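Long-range contacts in DNA repair and recombination protein RadB (Thermococcus kodakarensis, PDB 2CVH), which probably takes part in DNA repair and homologous recombination, binding DNA and ATP with very weak ATPase activity and without promoting strand exchange: residues L22-G27 / V151-H156; D178-D183 / A193-H198. All blocks are in the same frame, centred on the assembly; numbering follows the deposited sequence.

Contact 1: L22-G27 / V151-H156; sequences LTQVYG and VINQVH
Gln24 and Asn153 cross at about a right angle, their amide planes 84° apart, and Asn153 ND2 comes within 3.0 Å of Gln24 OE1 while also resting against Gln24 CG. The glutamine gets there because its CG lies anti to the backbone N (chi1 167°) and the chain runs on extended. With an alanine here, the Asn153 amide would probably lose its neighbour and a gap would open beside Val167, which the glutamine also touches. On the same face of the sheet, the edge of the Tyr26 ring meets Val155, with CE2 3.4 Å from Val155 CG2; the ring's OH is held by Glu196. Leu22 CD1 packs more loosely on Val151 CG2. Beneath these side chains run two parallel strands, neighbours at the centre of a RecA-like P-loop ATPase sheet. Val151 N gives a nearly straight bond (170°) to Thr23 O at 2.9 Å, and Val25 N donates in turn to Val151 O. Asn153 N to Val25 O and Gly27 N to Asn153 O, both longer at 3.2 Å, carry the pairing to the strand ends. Val25 and Ile152 point to the other face and lie against Lys33 of helix 33-44. Gly27 opens the predicted ATP-binding loop, a Walker A motif, and both Gly27 O and Gln154 OE1 accept hydrogen bonds from Lys33 NZ.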
# COMPACT_ATOMS: atom_id res chain seq x y z
N LEU A 22 3.13 -2.89 9.18
CA LEU A 22 3.36 -2.41 7.84
C LEU A 22 3.12 -3.58 6.89
O LEU A 22 3.69 -4.65 7.06
CB LEU A 22 4.78 -1.92 7.63
CG LEU A 22 5.36 -0.75 8.44
CD1 LEU A 22 6.42 -0.07 7.59
CD2 LEU A 22 4.31 0.25 8.82
N THR A 23 2.16 -3.40 5.99
CA THR A 23 1.87 -4.41 4.98
C THR A 23 2.42 -3.83 3.69
O THR A 23 2.13 -2.69 3.34
CB THR A 23 0.36 -4.66 4.81
OG1 THR A 23 -0.21 -5.15 6.04
CG2 THR A 23 0.12 -5.71 3.69
N GLN A 24 3.35 -4.55 3.06
CA GLN A 24 3.87 -4.11 1.78
C GLN A 24 2.93 -4.70 0.72
O GLN A 24 2.44 -5.83 0.88
CB GLN A 24 5.29 -4.63 1.53
CG GLN A 24 5.75 -4.45 0.08
CD GLN A 24 7.14 -4.97 -0.22
OE1 GLN A 24 7.87 -4.38 -1.00
NE2 GLN A 24 7.51 -6.06 0.40
N VAL A 25 2.59 -3.92 -0.28
CA VAL A 25 1.76 -4.41 -1.37
C VAL A 25 2.58 -4.00 -2.55
O VAL A 25 2.82 -2.83 -2.75
CB VAL A 25 0.35 -3.76 -1.45
CG1 VAL A 25 -0.41 -4.32 -2.66
CG2 VAL A 25 -0.44 -4.06 -0.20
N TYR A 26 3.11 -4.97 -3.28
CA TYR A 26 3.94 -4.62 -4.42
C TYR A 26 3.53 -5.36 -5.71
O TYR A 26 2.90 -6.42 -5.68
CB TYR A 26 5.42 -4.82 -4.07
CG TYR A 26 5.87 -6.27 -4.04
CD1 TYR A 26 5.68 -7.06 -2.91
CD2 TYR A 26 6.43 -6.85 -5.17
CE1 TYR A 26 6.04 -8.39 -2.91
CE2 TYR A 26 6.79 -8.17 -5.19
CZ TYR A 26 6.59 -8.94 -4.06
OH TYR A 26 6.93 -10.26 -4.10
N GLY A 27 3.91 -4.78 -6.84
CA GLY A 27 3.58 -5.35 -8.13
C GLY A 27 3.80 -4.28 -9.19
O GLY A 27 4.18 -3.16 -8.86
N VAL A 151 2.43 0.04 2.43
CA VAL A 151 3.63 0.51 1.75
C VAL A 151 3.58 -0.10 0.34
O VAL A 151 3.67 -1.31 0.15
CB VAL A 151 4.90 0.04 2.51
CG1 VAL A 151 6.11 0.36 1.71
CG2 VAL A 151 4.99 0.72 3.87
N ILE A 152 3.37 0.76 -0.65
CA ILE A 152 3.28 0.32 -2.02
C ILE A 152 4.63 0.45 -2.70
O ILE A 152 5.33 1.43 -2.49
CB ILE A 152 2.18 1.13 -2.75
CG1 ILE A 152 0.81 0.63 -2.29
CG2 ILE A 152 2.33 1.05 -4.26
CD1 ILE A 152 -0.35 1.54 -2.72
N ASN A 153 5.03 -0.57 -3.45
CA ASN A 153 6.30 -0.54 -4.16
C ASN A 153 6.12 -1.30 -5.47
O ASN A 153 5.15 -2.03 -5.64
CB ASN A 153 7.40 -1.26 -3.35
CG ASN A 153 7.48 -0.78 -1.92
OD1 ASN A 153 8.11 0.24 -1.63
ND2 ASN A 153 6.84 -1.51 -1.00
N GLN A 154 7.07 -1.15 -6.38
CA GLN A 154 7.03 -1.89 -7.64
C GLN A 154 7.73 -3.25 -7.44
O GLN A 154 8.63 -3.40 -6.60
CB GLN A 154 7.73 -1.10 -8.75
CG GLN A 154 7.10 0.23 -9.06
CD GLN A 154 5.66 0.10 -9.53
OE1 GLN A 154 4.77 0.78 -9.03
NE2 GLN A 154 5.43 -0.77 -10.51
N VAL A 155 7.32 -4.24 -8.22
CA VAL A 155 7.87 -5.60 -8.15
C VAL A 155 9.31 -5.77 -8.70
O VAL A 155 9.88 -4.83 -9.26
CB VAL A 155 6.91 -6.58 -8.90
CG1 VAL A 155 6.93 -6.29 -10.41
CG2 VAL A 155 7.25 -8.04 -8.60
N HIS A 156 9.90 -6.95 -8.47
CA HIS A 156 11.23 -7.36 -8.97
C HIS A 156 12.50 -6.52 -8.75
O HIS A 156 12.95 -5.82 -9.67
CB HIS A 156 11.15 -7.66 -10.48
CG HIS A 156 10.23 -8.79 -10.82
ND1 HIS A 156 10.39 -10.06 -10.32
CD2 HIS A 156 9.16 -8.84 -11.65
CE1 HIS A 156 9.46 -10.85 -10.82
NE2 HIS A 156 8.70 -10.13 -11.63

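Contact 2: D178-D183 / A193-H198; sequences DILRLD and AVLERH
The carboxylate of Asp178 lies over one face of the His198 ring, the two planes only 17° apart, with OD1 3.3 Å above the ring and offset toward its rim. This is stacking: Asp178 OD2 pairs instead with Arg199, and His198 ND1 is hydrogen-bonded to the backbone N of Phe200 and of Arg201. Ile179 CD1 sits over one face of the Arg197 guanidinium, 3.4 Å from NH2, as the two side chains run side by side. The third flat group, the guanidinium of Arg181, has Val194 over one face and carboxylates at its edge. Asp183 OD2 uses its syn lone pair to take both NE and NH2, each at 2.8 Å and almost exactly in the guanidinium plane. From Arg181 NH1 a salt bridge of 2.7 Å meets Glu196 OE2 from the anti side but tilted out of the carboxylate plane, the guanidinium and carboxylate planes standing 82° apart. The bend in the arginine chain at chi3 (78°) brings its end round to both acids.

The backbones that carry these groups are the antiparallel strands of a beta hairpin. Arg181 and Val194 exchange two short backbone bonds, while Ile179 N gives one to Arg197 O at 2.7 Å. Both Glu196 N and Arg197 N turn to Ile179 O, each bond weak, which makes a classic beta bulge. On the face carrying Leu180, Leu182, Ala193 and Leu195, Leu182 CD2 presses tightly on Ala193 CB at 3.4 Å, and helix 7-12 packs against Leu180, Ala193 and Leu195.

Glu196 divides its oxygens, OE2 to Arg181 NH1 and OE1 to Tyr26 OH. Arg181, shared between two acids, probably offsets part of their negative charge; with its NE and NH2 both bonded to Asp183 OD2, the guanidinium is likely to be held against rotation.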
# COMPACT_ATOMS: atom_id res chain seq x y z
N ASP A 178 3.53 -8.07 6.97
CA ASP A 178 2.66 -8.67 5.98
C ASP A 178 3.11 -8.20 4.61
O ASP A 178 3.51 -7.03 4.44
CB ASP A 178 1.20 -8.28 6.23
CG ASP A 178 0.70 -8.73 7.58
OD1 ASP A 178 1.39 -9.55 8.21
OD2 ASP A 178 -0.40 -8.27 8.00
N ILE A 179 3.10 -9.10 3.63
CA ILE A 179 3.53 -8.78 2.29
C ILE A 179 2.61 -9.44 1.28
O ILE A 179 2.38 -10.66 1.34
CB ILE A 179 5.00 -9.24 2.02
CG1 ILE A 179 5.95 -8.63 3.06
CG2 ILE A 179 5.44 -8.85 0.61
CD1 ILE A 179 7.43 -8.74 2.70
N LEU A 180 2.06 -8.63 0.39
CA LEU A 180 1.18 -9.11 -0.66
C LEU A 180 1.79 -8.78 -2.02
O LEU A 180 2.19 -7.63 -2.27
CB LEU A 180 -0.18 -8.42 -0.56
CG LEU A 180 -1.37 -9.01 0.16
CD1 LEU A 180 -2.52 -8.01 0.05
CD2 LEU A 180 -1.77 -10.32 -0.46
N ARG A 181 1.85 -9.78 -2.90
CA ARG A 181 2.38 -9.56 -4.24
C ARG A 181 1.16 -9.58 -5.16
O ARG A 181 0.28 -10.44 -5.01
CB ARG A 181 3.35 -10.68 -4.65
CG ARG A 181 4.06 -10.41 -5.97
CD ARG A 181 4.90 -11.61 -6.44
NE ARG A 181 4.08 -12.67 -7.04
CZ ARG A 181 4.15 -13.96 -6.73
NH1 ARG A 181 5.01 -14.39 -5.81
NH2 ARG A 181 3.37 -14.85 -7.35
N LEU A 182 1.06 -8.61 -6.07
CA LEU A 182 -0.08 -8.61 -6.97
C LEU A 182 0.44 -8.91 -8.37
O LEU A 182 1.41 -8.30 -8.82
CB LEU A 182 -0.79 -7.26 -6.94
CG LEU A 182 -1.22 -6.64 -5.61
CD1 LEU A 182 -2.07 -5.44 -5.94
CD2 LEU A 182 -1.99 -7.59 -4.73
N ASP A 183 -0.16 -9.89 -9.02
CA ASP A 183 0.26 -10.22 -10.38
C ASP A 183 -0.90 -10.08 -11.32
O ASP A 183 -2.07 -10.27 -10.92
CB ASP A 183 0.75 -11.68 -10.45
CG ASP A 183 1.97 -11.93 -9.60
OD1 ASP A 183 2.93 -11.13 -9.64
OD2 ASP A 183 1.95 -12.94 -8.89
N ALA A 193 -3.55 -11.94 -6.02
CA ALA A 193 -2.65 -11.47 -4.97
C ALA A 193 -2.07 -12.72 -4.26
O ALA A 193 -2.77 -13.71 -4.06
CB ALA A 193 -3.42 -10.59 -3.97
N VAL A 194 -0.79 -12.69 -3.94
CA VAL A 194 -0.20 -13.80 -3.23
C VAL A 194 0.31 -13.26 -1.90
O VAL A 194 1.02 -12.25 -1.86
CB VAL A 194 0.97 -14.42 -4.02
CG1 VAL A 194 1.57 -15.60 -3.24
CG2 VAL A 194 0.49 -14.89 -5.39
N LEU A 195 -0.13 -13.90 -0.82
CA LEU A 195 0.27 -13.55 0.55
C LEU A 195 1.62 -14.22 0.80
O LEU A 195 1.69 -15.37 1.21
CB LEU A 195 -0.74 -14.10 1.55
CG LEU A 195 -0.59 -13.59 2.98
CD1 LEU A 195 -0.60 -12.06 3.01
CD2 LEU A 195 -1.70 -14.14 3.81
N GLU A 196 2.69 -13.49 0.51
CA GLU A 196 4.03 -14.01 0.67
C GLU A 196 4.52 -14.02 2.09
O GLU A 196 5.41 -14.78 2.46
CB GLU A 196 4.99 -13.18 -0.16
CG GLU A 196 4.55 -13.10 -1.56
CD GLU A 196 5.65 -12.67 -2.44
OE1 GLU A 196 6.30 -11.66 -2.10
OE2 GLU A 196 5.89 -13.38 -3.44
N ARG A 197 3.94 -13.15 2.91
CA ARG A 197 4.36 -13.08 4.27
C ARG A 197 3.24 -12.53 5.09
O ARG A 197 2.56 -11.57 4.71
CB ARG A 197 5.60 -12.20 4.37
CG ARG A 197 6.17 -12.11 5.77
CD ARG A 197 7.67 -12.12 5.73
NE ARG A 197 8.25 -10.80 5.58
CZ ARG A 197 9.43 -10.56 5.00
NH1 ARG A 197 10.16 -11.55 4.51
NH2 ARG A 197 9.90 -9.34 4.98
N HIS A 198 2.99 -13.20 6.21
CA HIS A 198 1.96 -12.74 7.09
C HIS A 198 2.27 -13.30 8.44
O HIS A 198 2.96 -14.30 8.58
CB HIS A 198 0.59 -13.19 6.65
CG HIS A 198 -0.53 -12.37 7.22
ND1 HIS A 198 -1.19 -12.71 8.38
CD2 HIS A 198 -1.10 -11.23 6.78
CE1 HIS A 198 -2.12 -11.81 8.63
NE2 HIS A 198 -2.09 -10.90 7.67

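In the fold
Both contacts are largely buried in one mixed sheet, where strands 22-26 and 178-184 are neighbours. Contact 1 lies nearer the middle, its centre about 6 Å from the centre of the chain against about 11 Å for the centre of contact 2, and pairs parallel strands beside the predicted nucleotide loop. Contact 2 is a local hairpin in the antiparallel half; Asp178 is buried, but Arg181, Asp183, Glu196 and Arg197 are partly exposed. Neutral amides and apolar groups carry the side-chain packing of the first, whereas salt bridges and a stacked carboxylate mark the second. Gln24 N, hydrogen-bonded to Asp178 O, adds a backbone link to the Tyr26-Glu196 one.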